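Local structure of endo-beta-mannanase (Opitutaceae bacterium TAV5, 7BOB) at residues Leu436-Ile447 / Trp463-His473. The protein is a homotrimeric exo-beta-1,4-mannosidase of glycoside hydrolase family 5, which probably releases mannose from the non-reducing ends of beta-1,4-linked manno-oligosaccharides in the termite hindgut. Sequence-based numbering, arbitrary orientation.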
loop_
_atom_site.group_PDB
_atom_site.type_symbol
_atom_site.label_atom_id
_atom_site.label_comp_id
_atom_site.label_asym_id
_atom_site.label_seq_id
_atom_site.Cartn_x
_atom_site.Cartn_y
_atom_site.Cartn_z
ATOM N N LEU A 436 -29.189 17.896 -16.678
ATOM C CA LEU A 436 -28.582 19.137 -16.219
ATOM C C LEU A 436 -29.618 20.263 -16.195
ATOM O O LEU A 436 -30.436 20.383 -17.114
ATOM C CB LEU A 436 -27.401 19.526 -17.109
ATOM C CG LEU A 436 -26.110 18.716 -16.925
ATOM C CD1 LEU A 436 -25.025 19.203 -17.892
ATOM C CD2 LEU A 436 -25.608 18.769 -15.493
ATOM N N PRO A 437 -29.613 21.085 -15.150
ATOM C CA PRO A 437 -30.505 22.251 -15.123
ATOM C C PRO A 437 -30.292 23.124 -16.346
ATOM O O PRO A 437 -29.167 23.297 -16.815
ATOM C CB PRO A 437 -30.095 22.984 -13.840
ATOM C CG PRO A 437 -29.472 21.928 -12.984
ATOM C CD PRO A 437 -28.790 20.978 -13.934
ATOM N N SER A 438 -31.383 23.674 -16.865
ATOM C CA SER A 438 -31.274 24.535 -18.026
ATOM C C SER A 438 -30.373 25.725 -17.684
ATOM O O SER A 438 -30.249 26.106 -16.513
ATOM C CB SER A 438 -32.655 25.011 -18.476
ATOM O OG SER A 438 -32.544 25.886 -19.579
ATOM N N PRO A 439 -29.686 26.294 -18.677
ATOM C CA PRO A 439 -28.678 27.332 -18.381
ATOM C C PRO A 439 -29.230 28.598 -17.737
ATOM O O PRO A 439 -28.427 29.438 -17.311
ATOM C CB PRO A 439 -28.062 27.635 -19.759
ATOM C CG PRO A 439 -28.313 26.417 -20.571
ATOM C CD PRO A 439 -29.624 25.836 -20.076
ATOM N N SER A 440 -30.554 28.767 -17.642
ATOM C CA SER A 440 -31.078 29.915 -16.900
ATOM C C SER A 440 -30.956 29.710 -15.389
ATOM O O SER A 440 -30.824 30.691 -14.642
ATOM C CB SER A 440 -32.531 30.196 -17.301
ATOM O OG SER A 440 -33.277 29.005 -17.509
ATOM N N GLU A 441 -30.989 28.456 -14.924
ATOM C CA GLU A 441 -30.758 28.126 -13.517
ATOM C C GLU A 441 -29.267 27.954 -13.209
ATOM O O GLU A 441 -28.712 28.657 -12.354
ATOM C CB GLU A 441 -31.521 26.848 -13.135
ATOM C CG GLU A 441 -32.872 26.696 -13.811
ATOM C CD GLU A 441 -33.867 27.763 -13.367
ATOM O OE1 GLU A 441 -33.940 28.045 -12.143
ATOM O OE2 GLU A 441 -34.565 28.332 -14.245
ATOM N N VAL A 442 -28.613 27.009 -13.882
ATOM C CA VAL A 442 -27.184 26.764 -13.705
ATOM C C VAL A 442 -26.497 27.255 -14.980
ATOM O O VAL A 442 -26.561 26.613 -16.039
ATOM C CB VAL A 442 -26.896 25.286 -13.405
ATOM C CG1 VAL A 442 -25.416 24.983 -13.505
ATOM C CG2 VAL A 442 -27.416 24.910 -11.998
ATOM N N GLU A 443 -25.858 28.420 -14.902
ATOM C CA GLU A 443 -25.324 29.031 -16.108
ATOM C C GLU A 443 -23.849 28.723 -16.354
ATOM O O GLU A 443 -23.411 28.736 -17.509
ATOM C CB GLU A 443 -25.525 30.547 -16.066
ATOM C CG GLU A 443 -25.496 31.195 -17.463
ATOM C CD GLU A 443 -25.052 32.652 -17.442
ATOM O OE1 GLU A 443 -24.008 32.967 -18.070
ATOM O OE2 GLU A 443 -25.754 33.477 -16.802
ATOM N N ARG A 444 -23.071 28.453 -15.307
ATOM C CA ARG A 444 -21.641 28.209 -15.431
ATOM C C ARG A 444 -21.269 26.961 -14.644
ATOM O O ARG A 444 -21.655 26.813 -13.471
ATOM C CB ARG A 444 -20.847 29.424 -14.955
ATOM C CG ARG A 444 -21.464 30.740 -15.437
ATOM C CD ARG A 444 -20.457 31.852 -15.505
ATOM N NE ARG A 444 -20.177 32.407 -14.188
ATOM C CZ ARG A 444 -19.157 33.219 -13.933
ATOM N NH1 ARG A 444 -18.326 33.565 -14.907
ATOM N NH2 ARG A 444 -18.961 33.682 -12.709
ATOM N N ILE A 445 -20.533 26.061 -15.303
ATOM C CA ILE A 445 -20.165 24.761 -14.756
ATOM C C ILE A 445 -18.661 24.593 -14.888
ATOM O O ILE A 445 -18.104 24.782 -15.979
ATOM C CB ILE A 445 -20.894 23.602 -15.462
ATOM C CG1 ILE A 445 -22.375 23.564 -15.048
ATOM C CG2 ILE A 445 -20.219 22.283 -15.115
ATOM C CD1 ILE A 445 -23.187 22.499 -15.763
ATOM N N ILE A 446 -18.007 24.243 -13.784
ATOM C CA ILE A 446 -16.578 23.974 -13.770
ATOM C C ILE A 446 -16.382 22.492 -13.501
ATOM O O ILE A 446 -16.905 21.960 -12.512
ATOM C CB ILE A 446 -15.841 24.818 -12.721
ATOM C CG1 ILE A 446 -16.039 26.303 -12.998
ATOM C CG2 ILE A 446 -14.348 24.502 -12.755
ATOM C CD1 ILE A 446 -15.334 27.171 -11.990
ATOM N N ILE A 447 -15.652 21.826 -14.383
ATOM C CA ILE A 447 -15.286 20.431 -14.193
ATOM C C ILE A 447 -13.839 20.402 -13.715
ATOM O O ILE A 447 -12.926 20.855 -14.426
ATOM C CB ILE A 447 -15.480 19.621 -15.482
ATOM C CG1 ILE A 447 -16.937 19.702 -15.958
ATOM C CG2 ILE A 447 -15.021 18.197 -15.278
ATOM C CD1 ILE A 447 -17.215 18.928 -17.250
ATOM N N TRP A 463 -26.492 20.830 -22.878
ATOM C CA TRP A 463 -26.488 21.965 -21.957
ATOM C C TRP A 463 -25.697 23.147 -22.522
ATOM O O TRP A 463 -26.157 24.298 -22.470
ATOM C CB TRP A 463 -25.919 21.537 -20.602
ATOM C CG TRP A 463 -25.846 22.668 -19.612
ATOM C CD1 TRP A 463 -26.870 23.164 -18.873
ATOM C CD2 TRP A 463 -24.685 23.440 -19.253
ATOM N NE1 TRP A 463 -26.434 24.196 -18.078
ATOM C CE2 TRP A 463 -25.096 24.386 -18.287
ATOM C CE3 TRP A 463 -23.338 23.409 -19.642
ATOM C CZ2 TRP A 463 -24.217 25.304 -17.708
ATOM C CZ3 TRP A 463 -22.459 24.329 -19.069
ATOM C CH2 TRP A 463 -22.906 25.264 -18.111
ATOM N N VAL A 464 -24.500 22.893 -23.060
ATOM C CA VAL A 464 -23.705 23.986 -23.624
ATOM C C VAL A 464 -24.413 24.590 -24.829
ATOM O O VAL A 464 -24.348 25.800 -25.063
ATOM C CB VAL A 464 -22.282 23.506 -23.985
ATOM C CG1 VAL A 464 -21.534 24.588 -24.768
ATOM C CG2 VAL A 464 -21.476 23.095 -22.737
ATOM N N GLU A 465 -25.097 23.753 -25.607
ATOM C CA GLU A 465 -25.772 24.230 -26.806
ATOM C C GLU A 465 -26.855 25.254 -26.484
ATOM O O GLU A 465 -27.069 26.196 -27.254
ATOM C CB GLU A 465 -26.372 23.060 -27.578
ATOM C CG GLU A 465 -25.699 22.834 -28.906
ATOM C CD GLU A 465 -26.400 21.776 -29.732
ATOM O OE1 GLU A 465 -26.012 21.613 -30.915
ATOM O OE2 GLU A 465 -27.338 21.121 -29.191
ATOM N N GLN A 466 -27.554 25.083 -25.360
ATOM C CA GLN A 466 -28.563 26.036 -24.925
ATOM C C GLN A 466 -27.976 27.216 -24.166
ATOM O O GLN A 466 -28.741 28.012 -23.618
ATOM C CB GLN A 466 -29.624 25.358 -24.043
ATOM C CG GLN A 466 -30.090 23.994 -24.497
ATOM C CD GLN A 466 -30.843 23.240 -23.385
ATOM O OE1 GLN A 466 -31.412 23.856 -22.475
ATOM N NE2 GLN A 466 -30.826 21.902 -23.443
ATOM N N GLY A 467 -26.658 27.345 -24.082
ATOM C CA GLY A 467 -26.064 28.561 -23.547
ATOM C C GLY A 467 -25.160 28.377 -22.348
ATOM O O GLY A 467 -24.609 29.372 -21.855
ATOM N N GLY A 468 -24.968 27.158 -21.856
ATOM C CA GLY A 468 -24.075 26.971 -20.726
ATOM C C GLY A 468 -22.649 27.382 -21.056
ATOM O O GLY A 468 -22.149 27.148 -22.159
ATOM N N GLN A 469 -21.997 28.026 -20.087
ATOM C CA GLN A 469 -20.561 28.290 -20.125
ATOM C C GLN A 469 -19.840 27.197 -19.331
ATOM O O GLN A 469 -20.031 27.086 -18.113
ATOM C CB GLN A 469 -20.251 29.662 -19.535
ATOM C CG GLN A 469 -21.201 30.757 -19.972
ATOM C CD GLN A 469 -21.113 30.983 -21.455
ATOM O OE1 GLN A 469 -20.080 31.424 -21.954
ATOM N NE2 GLN A 469 -22.184 30.653 -22.175
ATOM N N LEU A 470 -19.019 26.401 -20.013
ATOM C CA LEU A 470 -18.311 25.268 -19.411
ATOM C C LEU A 470 -16.821 25.575 -19.315
ATOM O O LEU A 470 -16.159 25.822 -20.336
ATOM C CB LEU A 470 -18.537 23.992 -20.224
ATOM C CG LEU A 470 -17.944 22.670 -19.729
ATOM C CD1 LEU A 470 -18.634 22.204 -18.434
ATOM C CD2 LEU A 470 -18.082 21.617 -20.814
ATOM N N LEU A 471 -16.292 25.558 -18.093
ATOM C CA LEU A 471 -14.851 25.590 -17.861
ATOM C C LEU A 471 -14.406 24.167 -17.524
ATOM O O LEU A 471 -14.737 23.641 -16.453
ATOM C CB LEU A 471 -14.489 26.566 -16.747
ATOM C CG LEU A 471 -13.010 26.598 -16.363
ATOM C CD1 LEU A 471 -12.091 26.792 -17.598
ATOM C CD2 LEU A 471 -12.786 27.714 -15.364
ATOM N N TRP A 472 -13.671 23.538 -18.441
ATOM C CA TRP A 472 -13.359 22.107 -18.368
ATOM C C TRP A 472 -11.878 21.935 -18.053
ATOM O O TRP A 472 -11.028 22.020 -18.947
ATOM C CB TRP A 472 -13.723 21.414 -19.675
ATOM C CG TRP A 472 -13.882 19.929 -19.553
ATOM C CD1 TRP A 472 -13.396 19.127 -18.561
ATOM C CD2 TRP A 472 -14.566 19.067 -20.470
ATOM N NE1 TRP A 472 -13.747 17.823 -18.800
ATOM C CE2 TRP A 472 -14.476 17.759 -19.957
ATOM C CE3 TRP A 472 -15.245 19.277 -21.680
ATOM C CZ2 TRP A 472 -15.041 16.665 -20.603
ATOM C CZ3 TRP A 472 -15.814 18.189 -22.318
ATOM C CH2 TRP A 472 -15.708 16.899 -21.778
ATOM N N HIS A 473 -11.558 21.672 -16.792
ATOM C CA HIS A 473 -10.163 21.428 -16.447
ATOM C C HIS A 473 -9.833 19.964 -16.712
ATOM O O HIS A 473 -10.426 19.067 -16.095
ATOM C CB HIS A 473 -9.878 21.817 -15.001
ATOM C CG HIS A 473 -9.709 23.291 -14.810
ATOM N ND1 HIS A 473 -9.711 23.892 -13.570
ATOM C CD2 HIS A 473 -9.544 24.291 -15.711
ATOM C CE1 HIS A 473 -9.541 25.196 -13.716
ATOM N NE2 HIS A 473 -9.444 25.465 -15.006
#
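The indole of W463 lies between I445 and G468: I445 CD1 sits over one face, 3.5 Å from the centroid of the six-membered ring, and G468 CA lies against the opposite face. At the edge, W463 NE1 gives a weak, bent hydrogen bond to V442 O (3.2 Å, 133° at the hydrogen), and P437 O also comes up near the ring plane. P439 CG makes an off-centre CH-pi contact with the five-membered ring. A chi1 of 178°, CG anti to the backbone N, carries the indole from the end of its helix in against I445 and the loop at 437-443. Cut back to an alanine, W463 would probably leave I445 CD1 and P439 CG facing a gap and V442 O without its indole donor. G467, at positive phi, ends that helix in a Schellman motif, and the chain turns straight into strand 469-473. This is a beta-alpha-beta unit: strand 444-448, helix 454-465 and strand 469-473, the strands parallel neighbours in the C-terminal mixed sheet. Five backbone hydrogen bonds hold 443-447 against 469-473, from Q469 N to E443 O (3.0 Å) through to H473 N to I447 O (2.9 Å). Farther along the tryptophan side of the sheet, I447 CD1 stands over the W472 five-membered ring, 3.9 Å from its centroid. On the other side, the I446 and L471 side chains lie side by side, while R444 NH2 forms a salt bridge with E425 and NE a hydrogen bond to T384 O.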